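LPXTG cell wall surface protein (Streptococcus gordonii, PDB 7AVH) probably serves as a wall-anchored streptococcal adhesin, whose tandem SHIRT repeats, two of them in this fragment, are thought to form a stalk of variable length. Local coordinates at residues S36-T41 and A72-T77; T147-T150 and D155-F158. All blocks are in the same frame, centred on the assembly; numbering follows the deposited sequence.

Interaction 1: S36-T41 and A72-T77; sequences SQATPT and AHFVGT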
ATOM      1  N   SER A  36       6.321 -37.119  24.468  1.00 19.61           N
ATOM      2  CA  SER A  36       5.064 -36.358  24.622  1.00 19.69           C
ATOM      3  C   SER A  36       4.802 -35.510  23.376  1.00 16.05           C
ATOM      4  O   SER A  36       5.716 -35.317  22.540  1.00 18.55           O
ATOM      5  CB  SER A  36       5.080 -35.456  25.863  1.00 19.79           C
ATOM      6  OG  SER A  36       6.042 -34.413  25.795  1.00 23.22           O
ATOM      7  N   GLN A  37       3.614 -34.966  23.273  1.00 18.50           N
ATOM      8  CA  GLN A  37       3.249 -34.021  22.192  1.00 17.46           C
ATOM      9  C   GLN A  37       3.565 -32.591  22.667  1.00 16.88           C
ATOM     10  O   GLN A  37       3.112 -32.123  23.726  1.00 19.57           O
ATOM     11  CB  GLN A  37       1.750 -34.058  21.889  1.00 21.41           C
ATOM     12  CG  GLN A  37       1.270 -35.351  21.229  1.00 25.87           C
ATOM     13  CD  GLN A  37       2.022 -35.551  19.937  1.00 25.84           C
ATOM     14  OE1 GLN A  37       1.862 -34.793  18.953  1.00 32.48           O
ATOM     15  NE2 GLN A  37       2.862 -36.567  19.947  1.00 28.40           N
ATOM     16  N   ALA A  38       4.334 -31.874  21.874  1.00 15.42           N
ATOM     17  CA  ALA A  38       4.555 -30.438  22.079  1.00 15.21           C
ATOM     18  C   ALA A  38       3.649 -29.655  21.137  1.00 14.70           C
ATOM     19  O   ALA A  38       3.565 -30.007  19.955  1.00 15.37           O
ATOM     20  CB  ALA A  38       5.970 -30.134  21.870  1.00 17.81           C
ATOM     21  N   THR A  39       2.996 -28.672  21.680  1.00 13.92           N
ATOM     22  CA  THR A  39       2.219 -27.745  20.836  0.50 14.60           C
ATOM     23  C   THR A  39       2.722 -26.345  21.118  1.00 12.87           C
ATOM     24  O   THR A  39       2.949 -25.940  22.255  1.00 15.30           O
ATOM     25  CB  THR A  39       0.713 -27.801  21.085  0.50 17.75           C
ATOM     26  OG1 THR A  39       0.499 -27.467  22.455  0.50 22.49           O
ATOM     27  CG2 THR A  39       0.117 -29.140  20.735  0.50 17.63           C
ATOM     28  N   PRO A  40       2.863 -25.515  20.056  1.00 12.73           N
ATOM     29  CA  PRO A  40       3.471 -24.225  20.212  1.00 11.89           C
ATOM     30  C   PRO A  40       2.512 -23.308  20.996  1.00 11.33           C
ATOM     31  O   PRO A  40       1.307 -23.403  20.958  1.00 14.14           O
ATOM     32  CB  PRO A  40       3.676 -23.761  18.749  1.00 15.04           C
ATOM     33  CG  PRO A  40       2.656 -24.516  17.980  1.00 15.33           C
ATOM     34  CD  PRO A  40       2.581 -25.878  18.692  1.00 14.63           C
ATOM     35  N   THR A  41       3.110 -22.363  21.714  1.00 11.12           N
ATOM     36  CA  THR A  41       2.400 -21.322  22.425  1.00 12.63           C
ATOM     37  C   THR A  41       1.901 -20.301  21.380  1.00 11.54           C
ATOM     38  O   THR A  41       2.726 -19.770  20.632  1.00 12.25           O
ATOM     39  CB  THR A  41       3.295 -20.629  23.428  1.00 11.76           C
ATOM     40  OG1 THR A  41       3.877 -21.604  24.306  1.00 14.50           O
ATOM     41  CG2 THR A  41       2.563 -19.554  24.205  1.00 13.21           C
ATOM     42  N   ALA A  72      12.206 -29.436  20.472  1.00 13.04           N
ATOM     43  CA  ALA A  72      11.323 -29.139  19.342  1.00 14.31           C
ATOM     44  C   ALA A  72      11.376 -27.633  19.052  1.00 12.18           C
ATOM     45  O   ALA A  72      11.704 -26.819  19.944  1.00 14.84           O
ATOM     46  CB  ALA A  72       9.911 -29.555  19.712  1.00 17.32           C
ATOM     47  N   HIS A  73      11.111 -27.270  17.792  1.00 11.62           N
ATOM     48  CA  HIS A  73      11.189 -25.866  17.349  1.00 10.75           C
ATOM     49  C   HIS A  73      10.012 -25.600  16.411  1.00 11.11           C
ATOM     50  O   HIS A  73       9.775 -26.389  15.478  1.00 13.10           O
ATOM     51  CB  HIS A  73      12.523 -25.590  16.672  1.00 11.23           C
ATOM     52  CG  HIS A  73      12.761 -24.164  16.314  1.00 10.40           C
ATOM     53  ND1 HIS A  73      12.919 -23.192  17.282  1.00 11.06           N
ATOM     54  CD2 HIS A  73      12.864 -23.569  15.090  1.00 12.34           C
ATOM     55  CE1 HIS A  73      13.164 -22.025  16.692  1.00 11.36           C
ATOM     56  NE2 HIS A  73      13.143 -22.246  15.370  1.00 13.15           N
ATOM     57  N   PHE A  74       9.317 -24.503  16.629  1.00  9.72           N
ATOM     58  CA  PHE A  74       8.130 -24.142  15.863  1.00 10.12           C
ATOM     59  C   PHE A  74       8.361 -22.741  15.222  1.00 10.15           C
ATOM     60  O   PHE A  74       8.767 -21.833  15.922  1.00 11.40           O
ATOM     61  CB  PHE A  74       6.920 -24.030  16.794  1.00 11.16           C
ATOM     62  CG  PHE A  74       6.534 -25.393  17.372  1.00 11.43           C
ATOM     63  CD1 PHE A  74       5.812 -26.288  16.632  1.00 13.94           C
ATOM     64  CD2 PHE A  74       6.966 -25.778  18.624  1.00 13.59           C
ATOM     65  CE1 PHE A  74       5.447 -27.544  17.128  1.00 17.12           C
ATOM     66  CE2 PHE A  74       6.633 -27.038  19.101  1.00 16.62           C
ATOM     67  CZ  PHE A  74       5.901 -27.892  18.363  1.00 17.44           C
ATOM     68  N   VAL A  75       8.056 -22.669  13.949  1.00  9.74           N
ATOM     69  CA  VAL A  75       8.265 -21.439  13.165  1.00 10.16           C
ATOM     70  C   VAL A  75       6.859 -20.821  12.852  1.00  9.98           C
ATOM     71  O   VAL A  75       6.083 -21.445  12.173  1.00 11.17           O
ATOM     72  CB  VAL A  75       9.024 -21.740  11.872  1.00 10.69           C
ATOM     73  CG1 VAL A  75       9.209 -20.408  11.113  1.00 14.66           C
ATOM     74  CG2 VAL A  75      10.357 -22.375  12.131  1.00 13.86           C
ATOM     75  N   GLY A  76       6.674 -19.580  13.342  1.00  9.48           N
ATOM     76  CA  GLY A  76       5.390 -18.925  13.145  1.00  9.72           C
ATOM     77  C   GLY A  76       5.539 -17.809  12.070  1.00  9.29           C
ATOM     78  O   GLY A  76       6.482 -17.001  12.169  1.00 11.64           O
ATOM     79  N   THR A  77       4.598 -17.808  11.159  1.00  9.36           N
ATOM     80  CA  THR A  77       4.601 -16.819  10.043  1.00 10.31           C
ATOM     81  C   THR A  77       3.600 -15.724  10.311  1.00  9.98           C
ATOM     82  O   THR A  77       2.469 -16.002  10.653  1.00 11.21           O
ATOM     83  CB  THR A  77       4.354 -17.557   8.739  1.00 13.05           C
ATOM     84  OG1 THR A  77       5.420 -18.459   8.459  1.00 17.32           O
ATOM     85  CG2 THR A  77       4.270 -16.626   7.572  1.00 17.15           C
TER
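Pro40 lies nearly flat over one face of the Phe74 ring, the two side chains running across each other. CD makes the CH-pi contact, 3.8 Å from the centroid of the Phe74 ring and only 16° off the ring normal, while CB of Pro40 approaches the root of the aromatic side chain, 3.6 Å from CG of Phe74. One edge of the proline thus runs along the ring from its attachment point toward its far end. Phe74 meets it there because its CG stands anti to the carbonyl carbon (chi1 -67°), which carries the phenyl group out from its strand toward Pro40. Farther along, Ala38 meets the tip of the same ring: its CB is 4.2 Å from Phe74 CZ, and its carbonyl oxygen lies 3.5 Å from that carbon in an oblique approach. Between the two, the backbone of Thr39 passes the ring end while its CB points away from the ring. The joining is therefore mainly apolar packing of the end of strand 37-38 and the loop after it on strand 72-94, without pairing between them. It belongs to the first SHIRT domain of the fragment, a family of the ubiquitin clan. Tyr60 of strand 53-60 touches both Pro40 and Phe74; strand 37-38 pairs with strand 65-66, while strand 72-94, which carries Phe74, runs between strands 2-10 and 53-60 of the main sheet.

Interaction 2: T147-T150 and D155-F158; sequences TSET and DAHF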
ATOM      1  N   THR A 147       0.617  22.599  -8.512  1.00 20.81           N
ATOM      2  CA  THR A 147       1.789  21.850  -9.027  1.00 24.13           C
ATOM      3  C   THR A 147       1.891  20.505  -8.315  1.00 20.70           C
ATOM      4  O   THR A 147       2.565  19.614  -8.830  1.00 20.67           O
ATOM      5  CB  THR A 147       3.087  22.650  -8.799  1.00 26.11           C
ATOM      6  OG1 THR A 147       3.297  22.876  -7.400  1.00 33.65           O
ATOM      7  CG2 THR A 147       3.002  23.979  -9.448  1.00 32.10           C
ATOM      8  N   SER A 148       1.333  20.398  -7.132  1.00 18.46           N
ATOM      9  CA  SER A 148       1.478  19.205  -6.266  1.00 18.31           C
ATOM     10  C   SER A 148       0.473  19.318  -5.155  1.00 19.96           C
ATOM     11  O   SER A 148      -0.043  20.387  -4.914  1.00 23.66           O
ATOM     12  CB  SER A 148       2.866  19.163  -5.730  1.00 24.25           C
ATOM     13  OG  SER A 148       3.113  20.345  -4.984  1.00 30.12           O
ATOM     14  N   GLU A 149       0.207  18.214  -4.463  0.50 19.19           N
ATOM     15  CA  GLU A 149      -0.558  18.272  -3.210  0.50 22.89           C
ATOM     16  C   GLU A 149      -0.156  17.062  -2.396  0.50 21.16           C
ATOM     17  O   GLU A 149       0.065  15.983  -2.930  0.50 17.39           O
ATOM     18  CB  GLU A 149      -2.064  18.300  -3.487  0.50 24.41           C
ATOM     19  CG  GLU A 149      -2.937  18.024  -2.282  0.50 36.09           C
ATOM     20  CD  GLU A 149      -4.223  17.322  -2.673  0.50 49.54           C
ATOM     21  OE1 GLU A 149      -4.765  17.669  -3.754  0.50 46.62           O
ATOM     22  OE2 GLU A 149      -4.659  16.411  -1.910  0.50 53.98           O
ATOM     23  N   THR A 150      -0.127  17.272  -1.105  1.00 23.04           N
ATOM     24  CA  THR A 150       0.181  16.206  -0.147  1.00 21.74           C
ATOM     25  C   THR A 150      -1.069  15.357  -0.000  1.00 21.36           C
ATOM     26  O   THR A 150      -2.188  15.902   0.224  1.00 24.05           O
ATOM     27  CB  THR A 150       0.579  16.808   1.201  1.00 23.44           C
ATOM     28  OG1 THR A 150       1.649  17.717   1.012  1.00 26.61           O
ATOM     29  CG2 THR A 150       0.989  15.752   2.207  1.00 28.06           C
ATOM     30  N   ASP A 155      -8.148  10.997  -1.360  1.00 13.35           N
ATOM     31  CA  ASP A 155      -7.726  11.121  -2.759  1.00 12.33           C
ATOM     32  C   ASP A 155      -7.515  12.626  -3.118  1.00 12.69           C
ATOM     33  O   ASP A 155      -8.186  13.498  -2.520  1.00 14.98           O
ATOM     34  CB  ASP A 155      -8.855  10.592  -3.638  1.00 12.43           C
ATOM     35  CG  ASP A 155      -9.110   9.079  -3.516  1.00 13.33           C
ATOM     36  OD1 ASP A 155      -8.142   8.350  -3.149  1.00 14.24           O
ATOM     37  OD2 ASP A 155     -10.288   8.652  -3.831  1.00 13.87           O
ATOM     38  N   ALA A 156      -6.535  12.851  -3.989  1.00 12.63           N
ATOM     39  CA  ALA A 156      -6.291  14.189  -4.536  1.00 13.84           C
ATOM     40  C   ALA A 156      -6.936  14.341  -5.895  1.00 13.45           C
ATOM     41  O   ALA A 156      -7.203  13.352  -6.611  1.00 15.64           O
ATOM     42  CB  ALA A 156      -4.800  14.437  -4.645  1.00 17.86           C
ATOM     43  N   HIS A 157      -7.125  15.620  -6.269  1.00 12.77           N
ATOM     44  CA  HIS A 157      -7.765  15.943  -7.543  1.00 12.23           C
ATOM     45  C   HIS A 157      -7.117  17.217  -8.109  1.00 11.35           C
ATOM     46  O   HIS A 157      -6.969  18.173  -7.367  1.00 13.30           O
ATOM     47  CB  HIS A 157      -9.275  16.149  -7.335  1.00 11.85           C
ATOM     48  CG  HIS A 157     -10.042  16.342  -8.600  1.00 11.35           C
ATOM     49  ND1 HIS A 157     -10.206  15.323  -9.503  1.00 12.41           N
ATOM     50  CD2 HIS A 157     -10.723  17.454  -9.099  1.00 12.94           C
ATOM     51  CE1 HIS A 157     -10.967  15.781 -10.534  1.00 13.06           C
ATOM     52  NE2 HIS A 157     -11.310  17.069 -10.257  1.00 14.17           N
ATOM     53  N   PHE A 158      -6.764  17.123  -9.380  1.00 10.14           N
ATOM     54  CA  PHE A 158      -6.098  18.264 -10.058  1.00 11.02           C
ATOM     55  C   PHE A 158      -6.978  18.701 -11.227  1.00 10.77           C
ATOM     56  O   PHE A 158      -7.418  17.887 -12.027  1.00 12.51           O
ATOM     57  CB  PHE A 158      -4.758  17.786 -10.605  1.00 12.61           C
ATOM     58  CG  PHE A 158      -3.793  17.422  -9.503  1.00 12.78           C
ATOM     59  CD1 PHE A 158      -3.121  18.397  -8.815  1.00 15.45           C
ATOM     60  CD2 PHE A 158      -3.548  16.087  -9.170  1.00 15.30           C
ATOM     61  CE1 PHE A 158      -2.170  18.108  -7.848  1.00 18.06           C
ATOM     62  CE2 PHE A 158      -2.639  15.801  -8.171  1.00 17.54           C
ATOM     63  CZ  PHE A 158      -1.969  16.795  -7.519  1.00 16.92           C
TER
HETATM   64  O   HOH W   1      -7.320  17.566  -3.978  1.00 19.82           O
HETATM   65  O   HOH W   2      -7.067  15.873  -1.358  1.00 35.15           O
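In the second SHIRT domain, the short strand 149-150 lies beside the start of strand 156-166, and the two meet through the carboxylate of Glu149 and the methyl group of Ala156. The carboxylate is tilted against the methyl, OE1 and OE2 of Glu149 each 3.4 Å from CB of Ala156. The side chain gets there with CG anti to the backbone N (chi1 166°) and a bend at chi2, in the conformer described. From this position it reaches the neighbouring backbone through two waters. One links Glu149 OE1, at 2.6 Å, to the backbone N of His157, at 3.0 Å, whose N-H it accepts; the other links Glu149 OE2, at 2.5 Å, to Asp155 O, at 2.9 Å. A salt bridge from Lys146 also holds OE1, so the carboxylate is gripped at both oxygens and probably favoured in its charged form. The two strands belong to different sheets of the domain: 149-150 pairs antiparallel with 121-122, whereas 156-166 runs parallel to the long strand 72-94 in the main sheet. Farther along strand 156-166, Phe158 turns its ring edge to the backbone of residues 147-150, with CE1 4.0 Å from Ser148 C and CZ near the amide N of Glu149. Pro124 and Ala88 pack against the same phenyl side chain, while His157, its CB directed away from strand 149-150, hydrogen-bonds to Thr89 and Glu91.

Overall arrangement
Interactions 1 and 2 lie in the two successive SHIRT domains of the fragment, on opposite sides of the chain's centre. Their centres are 50 Å apart and their nearest atoms about 30 Å apart, so they do not touch. What connects them is strand 72-94: interaction 1 uses its beginning, and its later part pairs in parallel with strand 156-166, which supplies one side of interaction 2. The repeats are nearly identical in sequence: Phe74 and Phe158 occupy equivalent positions, and Pro124, which touches Phe158, corresponds to Pro40, so the two contacts describe different sides of the same kind of site. A bound Tris molecule, probably from the crystallisation liquor, lies about 4 Å from the side chain of His157.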